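Local coordinates for protein HI0065 (Haemophilus influenzae, PDB 1HTW) that is required for forming the threonylcarbamoyl group on adenosine 37 of tRNAs that read codons beginning with adenine, and binds ADP and magnesium, at residues Leu25-Asn39 against Tyr103-Glu116. Sequence-based numbering, arbitrary orientation.
Sequences LLKLHTEKAIMVYLN and YFNTDSICLIEWSE. With NA (sodium ion), chain F; MG (magnesium ion), chain D.
Met35 of strand 34-39 reaches toward Cys110 and Ile112 of strand 109-113 and Phe104 just before it. Its CB stands on the sheet face shared with Tyr37, Cys110 and Ile112. CG lies beside the backbone N, and bends at chi2 (-73°) and chi3 (-59°) swing its end toward the side chains of strand 109-113. SD thus rests 3.9 Å from Cys110 CB. It also approaches Phe104 CD1 obliquely, a Met-aromatic contact. At the tip, Met35 CE presses tightly on Ile112 CD1 at 3.5 Å. It also touches Phe104 CE1. On the other sheet face, Leu111 CD2 packs beside Val36 CB, the two side chains pointing the same way. Ile109 CD1 meets Leu25 CB and Leu26 CD2 of helix 11-28.

Five backbone hydrogen bonds join the strands in parallel register, from Ile34 N to Ser108 O through Leu38 N to Ile112 O. Near the start, water 2 accepts from Ala33 N and donates to Phe104 O. At the far end, Ser115 CB makes a CH-pi contact over the centre of the Tyr37 ring, 3.6 Å from the centroid. Ser115 OG, turned between its backbone N and carbonyl carbon (chi1 51°), binds sodium at 2.7 Å. Leu38 O, Ile112 O and Asn39 OD1 also bind this ion, which thereby ties the strand ends together. Asn39 ND2 hydrogen-bonds Asn130 OD1.

Glu113 OE1 binds magnesium at 2.2 Å, together with Thr47 and three waters. Glu113 OE2 is hydrogen-bonded to His83 NE2, which probably helps position the carboxylate. These are neighbouring parallel strands at the centre of a P-loop NTPase fold: 34-39 leads into the nucleotide-binding loop, and 109-113 ends in a magnesium ligand beside ADP.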
ATOM      1  N   LEU A  25      -1.467  -6.968   7.981  1.00 16.31           N
ATOM      2  CA  LEU A  25      -0.062  -6.965   7.560  1.00 17.51           C
ATOM      3  C   LEU A  25       0.883  -6.946   8.762  1.00 19.01           C
ATOM      4  O   LEU A  25       1.918  -7.654   8.674  1.00 19.66           O
ATOM      5  CB  LEU A  25       0.234  -5.770   6.654  1.00 17.12           C
ATOM      6  CG  LEU A  25      -0.608  -5.605   5.412  1.00 18.21           C
ATOM      7  CD1 LEU A  25       0.014  -4.473   4.552  1.00 17.40           C
ATOM      8  CD2 LEU A  25      -0.588  -6.896   4.591  1.00 19.95           C
ATOM      9  N   LEU A  26       0.546  -6.218   9.825  1.00 18.94           N
ATOM     10  CA  LEU A  26       1.486  -6.215  10.974  1.00 20.31           C
ATOM     11  C   LEU A  26       1.462  -7.595  11.668  1.00 22.16           C
ATOM     12  O   LEU A  26       2.580  -7.987  12.057  1.00 20.14           O
ATOM     13  CB  LEU A  26       0.996  -5.230  12.052  1.00 19.46           C
ATOM     14  CG  LEU A  26       1.163  -3.752  11.678  1.00 18.51           C
ATOM     15  CD1 LEU A  26       0.631  -2.905  12.849  1.00 22.32           C
ATOM     16  CD2 LEU A  26       2.622  -3.437  11.408  1.00 22.20           C
ATOM     17  N   LYS A  27       0.298  -8.162  11.803  1.00 19.06           N
ATOM     18  CA  LYS A  27       0.140  -9.430  12.595  1.00 17.32           C
ATOM     19  C   LYS A  27       0.835 -10.578  11.869  1.00 24.09           C
ATOM     20  O   LYS A  27       1.298 -11.528  12.530  1.00 23.69           O
ATOM     21  CB  LYS A  27      -1.328  -9.773  12.719  1.00 23.50           C
ATOM     22  CG  LYS A  27      -2.105  -8.984  13.775  1.00 31.00           C
ATOM     23  CD  LYS A  27      -1.508  -9.167  15.167  1.00 38.44           C
ATOM     24  CE  LYS A  27      -2.349  -8.439  16.206  1.00 40.92           C
ATOM     25  NZ  LYS A  27      -1.650  -8.368  17.529  1.00 40.84           N
ATOM     26  N   LEU A  28       0.927 -10.497  10.540  1.00 21.92           N
ATOM     27  CA  LEU A  28       1.616 -11.562   9.817  1.00 21.49           C
ATOM     28  C   LEU A  28       3.087 -11.634  10.143  1.00 25.31           C
ATOM     29  O   LEU A  28       3.700 -12.717  10.034  1.00 21.20           O
ATOM     30  CB  LEU A  28       1.392 -11.457   8.294  1.00 21.57           C
ATOM     31  CG  LEU A  28      -0.049 -11.827   7.917  1.00 24.82           C
ATOM     32  CD1 LEU A  28      -0.384 -11.314   6.512  1.00 22.43           C
ATOM     33  CD2 LEU A  28      -0.208 -13.350   7.944  1.00 25.79           C
ATOM     34  N   HIS A  29       3.658 -10.529  10.571  1.00 21.54           N
ATOM     35  CA  HIS A  29       5.019 -10.397  11.049  1.00 24.31           C
ATOM     36  C   HIS A  29       6.038 -11.047  10.152  1.00 29.32           C
ATOM     37  O   HIS A  29       6.801 -11.931  10.590  1.00 26.42           O
ATOM     38  CB  HIS A  29       5.118 -10.947  12.476  1.00 21.00           C
ATOM     39  CG  HIS A  29       6.120 -10.240  13.325  1.00 28.83           C
ATOM     40  ND1 HIS A  29       6.485 -10.729  14.578  1.00 35.51           N
ATOM     41  CD2 HIS A  29       6.979  -9.225  13.054  1.00 36.35           C
ATOM     42  CE1 HIS A  29       7.491 -10.017  15.044  1.00 32.77           C
ATOM     43  NE2 HIS A  29       7.819  -9.123  14.136  1.00 30.60           N
ATOM     44  N   THR A  30       6.088 -10.596   8.889  1.00 21.22           N
ATOM     45  CA  THR A  30       7.008 -11.253   7.959  1.00 17.83           C
ATOM     46  C   THR A  30       8.385 -10.650   8.032  1.00 21.28           C
ATOM     47  O   THR A  30       8.540  -9.436   8.236  1.00 29.26           O
ATOM     48  CB  THR A  30       6.462 -11.112   6.501  1.00 23.13           C
ATOM     49  OG1 THR A  30       6.407  -9.677   6.232  1.00 26.91           O
ATOM     50  CG2 THR A  30       5.027 -11.628   6.474  1.00 32.06           C
ATOM     51  N   GLU A  31       9.416 -11.453   7.715  1.00 22.30           N
ATOM     52  CA  GLU A  31      10.750 -10.920   7.571  1.00 21.25           C
ATOM     53  C   GLU A  31      10.936 -10.214   6.229  1.00 23.53           C
ATOM     54  O   GLU A  31      11.739  -9.300   6.119  1.00 25.41           O
ATOM     55  CB  GLU A  31      11.768 -12.130   7.537  1.00 23.69           C
ATOM     56  CG  GLU A  31      13.151 -11.610   7.227  1.00 29.77           C
ATOM     57  CD  GLU A  31      14.193 -12.701   7.102  1.00 65.66           C
ATOM     58  OE1 GLU A  31      14.355 -13.238   5.984  1.00 67.93           O
ATOM     59  OE2 GLU A  31      14.837 -13.002   8.129  1.00 64.77           O
ATOM     60  N   LYS A  32      10.186 -10.660   5.212  1.00 22.00           N
ATOM     61  CA  LYS A  32      10.367 -10.014   3.906  1.00 21.80           C
ATOM     62  C   LYS A  32       9.459  -8.744   3.860  1.00 21.59           C
ATOM     63  O   LYS A  32       8.498  -8.693   4.588  1.00 25.22           O
ATOM     64  CB  LYS A  32      10.144 -10.893   2.729  1.00 33.51           C
ATOM     65  CG  LYS A  32       8.692 -11.229   2.411  1.00 35.05           C
ATOM     66  CD  LYS A  32       8.641 -11.696   0.938  1.00 41.18           C
ATOM     67  CE  LYS A  32       7.237 -11.598   0.410  1.00 32.36           C
ATOM     68  NZ  LYS A  32       7.039 -12.309  -0.885  1.00 30.88           N
ATOM     69  N   ALA A  33       9.942  -7.827   3.071  1.00 19.86           N
ATOM     70  CA  ALA A  33       9.134  -6.536   2.977  1.00 19.37           C
ATOM     71  C   ALA A  33       7.835  -6.890   2.238  1.00 20.55           C
ATOM     72  O   ALA A  33       7.888  -7.639   1.251  1.00 23.57           O
ATOM     73  CB  ALA A  33       9.950  -5.554   2.210  1.00 21.72           C
ATOM     74  N   ILE A  34       6.728  -6.344   2.710  1.00 19.43           N
ATOM     75  CA  ILE A  34       5.438  -6.662   2.021  1.00 17.42           C
ATOM     76  C   ILE A  34       5.197  -5.592   0.944  1.00 15.94           C
ATOM     77  O   ILE A  34       5.224  -4.414   1.295  1.00 19.41           O
ATOM     78  CB  ILE A  34       4.335  -6.712   3.039  1.00 16.11           C
ATOM     79  CG1 ILE A  34       4.656  -7.717   4.182  1.00 18.74           C
ATOM     80  CG2 ILE A  34       2.970  -7.034   2.446  1.00 16.45           C
ATOM     81  CD1 ILE A  34       3.522  -7.905   5.161  1.00 21.16           C
ATOM     82  N   MET A  35       5.049  -6.019  -0.280  1.00 15.99           N
ATOM     83  CA  MET A  35       4.851  -5.055  -1.394  1.00 21.19           C
ATOM     84  C   MET A  35       3.351  -4.966  -1.689  1.00 20.99           C
ATOM     85  O   MET A  35       2.696  -5.921  -2.067  1.00 19.11           O
ATOM     86  CB  MET A  35       5.636  -5.492  -2.610  1.00 23.36           C
ATOM     87  CG  MET A  35       7.130  -5.802  -2.234  1.00 31.57           C
ATOM     88  SD  MET A  35       8.044  -4.106  -1.899  1.00 33.54           S
ATOM     89  CE  MET A  35       7.814  -3.263  -3.517  1.00 30.48           C
ATOM     90  N   VAL A  36       2.836  -3.730  -1.550  1.00 16.68           N
ATOM     91  CA  VAL A  36       1.403  -3.505  -1.821  1.00 16.52           C
ATOM     92  C   VAL A  36       1.343  -2.461  -2.952  1.00 16.89           C
ATOM     93  O   VAL A  36       1.733  -1.320  -2.716  1.00 19.34           O
ATOM     94  CB  VAL A  36       0.713  -2.952  -0.595  1.00 14.36           C
ATOM     95  CG1 VAL A  36      -0.829  -2.892  -0.833  1.00 16.67           C
ATOM     96  CG2 VAL A  36       0.857  -3.941   0.624  1.00 17.01           C
ATOM     97  N   TYR A  37       0.741  -2.847  -4.081  1.00 13.70           N
ATOM     98  CA  TYR A  37       0.579  -1.873  -5.169  1.00 17.51           C
ATOM     99  C   TYR A  37      -0.847  -1.336  -5.102  1.00 17.87           C
ATOM    100  O   TYR A  37      -1.784  -2.118  -5.134  1.00 19.68           O
ATOM    101  CB  TYR A  37       0.727  -2.591  -6.508  1.00 16.20           C
ATOM    102  CG  TYR A  37       2.127  -3.010  -6.910  1.00 20.22           C
ATOM    103  CD1 TYR A  37       3.212  -2.986  -6.039  1.00 23.71           C
ATOM    104  CD2 TYR A  37       2.315  -3.478  -8.197  1.00 21.27           C
ATOM    105  CE1 TYR A  37       4.472  -3.423  -6.476  1.00 22.68           C
ATOM    106  CE2 TYR A  37       3.554  -3.900  -8.641  1.00 23.18           C
ATOM    107  CZ  TYR A  37       4.613  -3.865  -7.770  1.00 22.12           C
ATOM    108  OH  TYR A  37       5.849  -4.296  -8.249  1.00 25.97           O
ATOM    109  N   LEU A  38      -0.978   0.002  -4.953  1.00 16.97           N
ATOM    110  CA  LEU A  38      -2.259   0.657  -4.839  1.00 15.86           C
ATOM    111  C   LEU A  38      -2.605   1.287  -6.209  1.00 17.34           C
ATOM    112  O   LEU A  38      -1.862   2.097  -6.728  1.00 17.05           O
ATOM    113  CB  LEU A  38      -2.224   1.797  -3.799  1.00 12.78           C
ATOM    114  CG  LEU A  38      -1.827   1.392  -2.376  1.00 20.11           C
ATOM    115  CD1 LEU A  38      -1.650   2.621  -1.501  1.00 20.01           C
ATOM    116  CD2 LEU A  38      -2.831   0.405  -1.834  1.00 21.46           C
ATOM    117  N   ASN A  39      -3.673   0.746  -6.805  1.00 16.36           N
ATOM    118  CA  ASN A  39      -4.050   1.104  -8.174  1.00 19.58           C
ATOM    119  C   ASN A  39      -5.453   1.732  -8.206  1.00 12.96           C
ATOM    120  O   ASN A  39      -6.301   1.567  -7.373  1.00 16.18           O
ATOM    121  CB  ASN A  39      -4.099  -0.189  -8.999  1.00 20.82           C
ATOM    122  CG  ASN A  39      -2.737  -0.861  -9.145  1.00 21.26           C
ATOM    123  OD1 ASN A  39      -1.698  -0.163  -9.240  1.00 22.34           O
ATOM    124  ND2 ASN A  39      -2.767  -2.184  -9.117  1.00 24.12           N
ATOM    125  N   TYR A 103      15.052  -0.392   1.961  1.00 43.47           N
ATOM    126  CA  TYR A 103      13.617  -0.500   2.187  1.00 39.33           C
ATOM    127  C   TYR A 103      13.018  -1.815   1.701  1.00 34.43           C
ATOM    128  O   TYR A 103      12.058  -2.302   2.311  1.00 39.82           O
ATOM    129  CB  TYR A 103      12.865   0.646   1.537  1.00 35.09           C
ATOM    130  CG  TYR A 103      13.387   2.028   1.874  1.00 35.68           C
ATOM    131  CD1 TYR A 103      14.373   2.239   2.822  1.00 39.60           C
ATOM    132  CD2 TYR A 103      12.884   3.124   1.188  1.00 29.59           C
ATOM    133  CE1 TYR A 103      14.848   3.526   3.081  1.00 45.34           C
ATOM    134  CE2 TYR A 103      13.364   4.394   1.410  1.00 32.99           C
ATOM    135  CZ  TYR A 103      14.334   4.591   2.376  1.00 48.09           C
ATOM    136  OH  TYR A 103      14.745   5.876   2.647  1.00 48.14           O
ATOM    137  N   PHE A 104      13.513  -2.359   0.605  1.00 26.89           N
ATOM    138  CA  PHE A 104      12.974  -3.596   0.067  1.00 35.05           C
ATOM    139  C   PHE A 104      13.671  -4.812   0.675  1.00 37.38           C
ATOM    140  O   PHE A 104      13.170  -5.923   0.499  1.00 30.85           O
ATOM    141  CB  PHE A 104      13.011  -3.663  -1.445  1.00 35.09           C
ATOM    142  CG  PHE A 104      12.413  -2.507  -2.195  1.00 37.55           C
ATOM    143  CD1 PHE A 104      11.264  -1.876  -1.755  1.00 30.43           C
ATOM    144  CD2 PHE A 104      13.000  -2.056  -3.368  1.00 49.08           C
ATOM    145  CE1 PHE A 104      10.734  -0.799  -2.444  1.00 30.06           C
ATOM    146  CE2 PHE A 104      12.454  -1.009  -4.081  1.00 44.94           C
ATOM    147  CZ  PHE A 104      11.326  -0.370  -3.611  1.00 34.51           C
ATOM    148  N   ASN A 105      14.741  -4.589   1.443  1.00 32.36           N
ATOM    149  CA  ASN A 105      15.481  -5.677   2.052  1.00 34.25           C
ATOM    150  C   ASN A 105      15.340  -5.840   3.542  1.00 36.00           C
ATOM    151  O   ASN A 105      16.190  -6.514   4.163  1.00 40.86           O
ATOM    152  CB  ASN A 105      17.009  -5.484   1.784  1.00 36.67           C
ATOM    153  CG  ASN A 105      17.346  -6.054   0.429  1.00 49.18           C
ATOM    154  OD1 ASN A 105      17.133  -5.392  -0.578  1.00 49.26           O
ATOM    155  ND2 ASN A 105      17.849  -7.283   0.424  1.00 66.59           N
ATOM    156  N   THR A 106      14.334  -5.268   4.157  1.00 29.74           N
ATOM    157  CA  THR A 106      14.107  -5.365   5.600  1.00 26.66           C
ATOM    158  C   THR A 106      12.653  -5.707   5.841  1.00 24.14           C
ATOM    159  O   THR A 106      11.941  -5.893   4.812  1.00 26.75           O
ATOM    160  CB  THR A 106      14.573  -4.078   6.277  1.00 28.70           C
ATOM    161  OG1 THR A 106      14.642  -4.195   7.690  1.00 28.90           O
ATOM    162  CG2 THR A 106      13.576  -2.963   5.903  1.00 24.41           C
ATOM    163  N   ASP A 107      12.196  -5.915   7.034  1.00 19.67           N
ATOM    164  CA  ASP A 107      10.877  -6.340   7.426  1.00 19.47           C
ATOM    165  C   ASP A 107       9.935  -5.076   7.501  1.00 15.18           C
ATOM    166  O   ASP A 107       9.424  -4.754   8.557  1.00 21.39           O
ATOM    167  CB  ASP A 107      10.891  -7.026   8.779  1.00 28.85           C
ATOM    168  CG  ASP A 107      11.599  -6.262   9.874  1.00 31.65           C
ATOM    169  OD1 ASP A 107      12.577  -5.544   9.542  1.00 35.65           O
ATOM    170  OD2 ASP A 107      11.223  -6.417  11.046  1.00 46.70           O
ATOM    171  N   SER A 108       9.893  -4.513   6.315  1.00 21.29           N
ATOM    172  CA  SER A 108       9.050  -3.284   6.178  1.00 20.51           C
ATOM    173  C   SER A 108       7.746  -3.627   5.467  1.00 24.10           C
ATOM    174  O   SER A 108       7.450  -4.741   5.087  1.00 18.80           O
ATOM    175  CB  SER A 108       9.855  -2.321   5.311  1.00 14.71           C
ATOM    176  OG  SER A 108       9.990  -2.746   3.977  1.00 20.40           O
ATOM    177  N   ILE A 109       6.939  -2.548   5.335  1.00 15.91           N
ATOM    178  CA  ILE A 109       5.698  -2.682   4.496  1.00 16.02           C
ATOM    179  C   ILE A 109       5.860  -1.513   3.478  1.00 20.17           C
ATOM    180  O   ILE A 109       6.179  -0.423   3.939  1.00 16.85           O
ATOM    181  CB  ILE A 109       4.460  -2.423   5.349  1.00 16.90           C
ATOM    182  CG1 ILE A 109       4.197  -3.682   6.233  1.00 19.43           C
ATOM    183  CG2 ILE A 109       3.244  -2.284   4.404  1.00 16.39           C
ATOM    184  CD1 ILE A 109       3.302  -3.517   7.370  1.00 22.29           C
ATOM    185  N   CYS A 110       5.631  -1.782   2.202  1.00 15.84           N
ATOM    186  CA  CYS A 110       5.808  -0.704   1.222  1.00 18.68           C
ATOM    187  C   CYS A 110       4.406  -0.548   0.528  1.00 17.09           C
ATOM    188  O   CYS A 110       3.885  -1.551   0.037  1.00 19.44           O
ATOM    189  CB  CYS A 110       6.826  -1.049   0.177  1.00 19.50           C
ATOM    190  SG  CYS A 110       8.560  -1.112   0.859  1.00 22.93           S
ATOM    191  N   LEU A 111       3.986   0.698   0.472  1.00 17.62           N
ATOM    192  CA  LEU A 111       2.627   0.939  -0.154  1.00 14.56           C
ATOM    193  C   LEU A 111       2.895   1.880  -1.332  1.00 17.39           C
ATOM    194  O   LEU A 111       3.456   2.964  -1.092  1.00 19.18           O
ATOM    195  CB  LEU A 111       1.787   1.654   0.905  1.00 14.73           C
ATOM    196  CG  LEU A 111       1.710   0.973   2.299  1.00 18.52           C
ATOM    197  CD1 LEU A 111       0.961   1.866   3.301  1.00 21.51           C
ATOM    198  CD2 LEU A 111       0.908  -0.367   2.185  1.00 18.85           C
ATOM    199  N   ILE A 112       2.602   1.406  -2.523  1.00 18.05           N
ATOM    200  CA  ILE A 112       3.106   2.020  -3.724  1.00 17.22           C
ATOM    201  C   ILE A 112       1.993   2.505  -4.658  1.00 22.47           C
ATOM    202  O   ILE A 112       1.212   1.696  -5.135  1.00 19.20           O
ATOM    203  CB  ILE A 112       4.000   1.029  -4.458  1.00 15.61           C
ATOM    204  CG1 ILE A 112       5.175   0.650  -3.461  1.00 20.78           C
ATOM    205  CG2 ILE A 112       4.586   1.579  -5.742  1.00 21.33           C
ATOM    206  CD1 ILE A 112       6.184  -0.257  -4.107  1.00 38.81           C
ATOM    207  N   GLU A 113       2.008   3.800  -4.917  1.00 19.76           N
ATOM    208  CA  GLU A 113       1.105   4.397  -5.928  1.00 18.70           C
ATOM    209  C   GLU A 113       1.890   4.588  -7.192  1.00 19.92           C
ATOM    210  O   GLU A 113       3.111   4.796  -7.193  1.00 20.55           O
ATOM    211  CB  GLU A 113       0.539   5.737  -5.431  1.00 14.44           C
ATOM    212  CG  GLU A 113      -0.374   5.601  -4.229  1.00 19.11           C
ATOM    213  CD  GLU A 113      -0.973   6.854  -3.697  1.00 26.70           C
ATOM    214  OE1 GLU A 113      -1.567   7.630  -4.513  1.00 19.71           O
ATOM    215  OE2 GLU A 113      -0.975   7.061  -2.472  1.00 23.93           O
ATOM    216  N   TRP A 114       1.263   4.308  -8.363  1.00 18.88           N
ATOM    217  CA  TRP A 114       1.947   4.369  -9.633  1.00 21.45           C
ATOM    218  C   TRP A 114       3.101   3.405  -9.759  1.00 23.30           C
ATOM    219  O   TRP A 114       4.177   3.673 -10.310  1.00 21.13           O
ATOM    220  CB  TRP A 114       2.448   5.811  -9.893  1.00 31.92           C
ATOM    221  CG  TRP A 114       1.351   6.710 -10.361  1.00 31.46           C
ATOM    222  CD1 TRP A 114       0.608   7.584  -9.614  1.00 32.56           C
ATOM    223  CD2 TRP A 114       0.872   6.837 -11.709  1.00 38.48           C
ATOM    224  NE1 TRP A 114      -0.301   8.224 -10.408  1.00 41.37           N
ATOM    225  CE2 TRP A 114      -0.153   7.788 -11.695  1.00 35.15           C
ATOM    226  CE3 TRP A 114       1.214   6.212 -12.912  1.00 38.92           C
ATOM    227  CZ2 TRP A 114      -0.854   8.153 -12.849  1.00 50.60           C
ATOM    228  CZ3 TRP A 114       0.523   6.588 -14.064  1.00 46.88           C
ATOM    229  CH2 TRP A 114      -0.500   7.545 -14.015  1.00 52.07           C
ATOM    230  N   SER A 115       2.855   2.133  -9.363  1.00 20.49           N
ATOM    231  CA  SER A 115       3.910   1.132  -9.417  1.00 21.24           C
ATOM    232  C   SER A 115       4.361   0.838 -10.835  1.00 26.63           C
ATOM    233  O   SER A 115       5.489   0.331 -10.993  1.00 29.29           O
ATOM    234  CB  SER A 115       3.363  -0.162  -8.775  1.00 20.30           C
ATOM    235  OG  SER A 115       2.112  -0.485  -9.364  1.00 23.40           O
ATOM    236  N   GLU A 116       3.518   1.097 -11.843  1.00 25.38           N
ATOM    237  CA  GLU A 116       3.936   0.849 -13.219  1.00 27.20           C
ATOM    238  C   GLU A 116       5.246   1.586 -13.549  1.00 32.81           C
ATOM    239  O   GLU A 116       6.032   1.141 -14.395  1.00 31.96           O
ATOM    240  CB  GLU A 116       2.914   1.347 -14.246  1.00 31.83           C
ATOM    241  CG  GLU A 116       1.483   1.108 -14.115  1.00 47.41           C
ATOM    242  CD  GLU A 116       0.710   2.103 -13.281  1.00 52.73           C
ATOM    243  OE1 GLU A 116       0.869   2.079 -12.039  1.00 30.43           O
ATOM    244  OE2 GLU A 116      -0.092   2.877 -13.847  1.00 48.19           O
TER
HETATM  245 NA    NA F 563       0.567   1.134  -7.807  1.00 28.13          NA
HETATM  246 MG    MG D 561      -2.497   9.552  -4.114  1.00 22.59          MG
HETATM  247  O   HOH W   1       7.139  -6.829   7.084  1.00 21.26           O
HETATM  248  O   HOH W   2      12.619  -8.055   1.925  1.00 31.99           O
HETATM  249  O   HOH W   3      -1.413   3.871  -8.733  1.00 24.25           O
HETATM  250  O   HOH W   4      -2.692   9.903  -6.203  1.00 23.47           O
HETATM  251  O   HOH W   5      -3.144  11.606  -3.704  1.00 24.39           O
HETATM  252  O   HOH W   6      -0.418  10.468  -4.215  1.00 27.95           O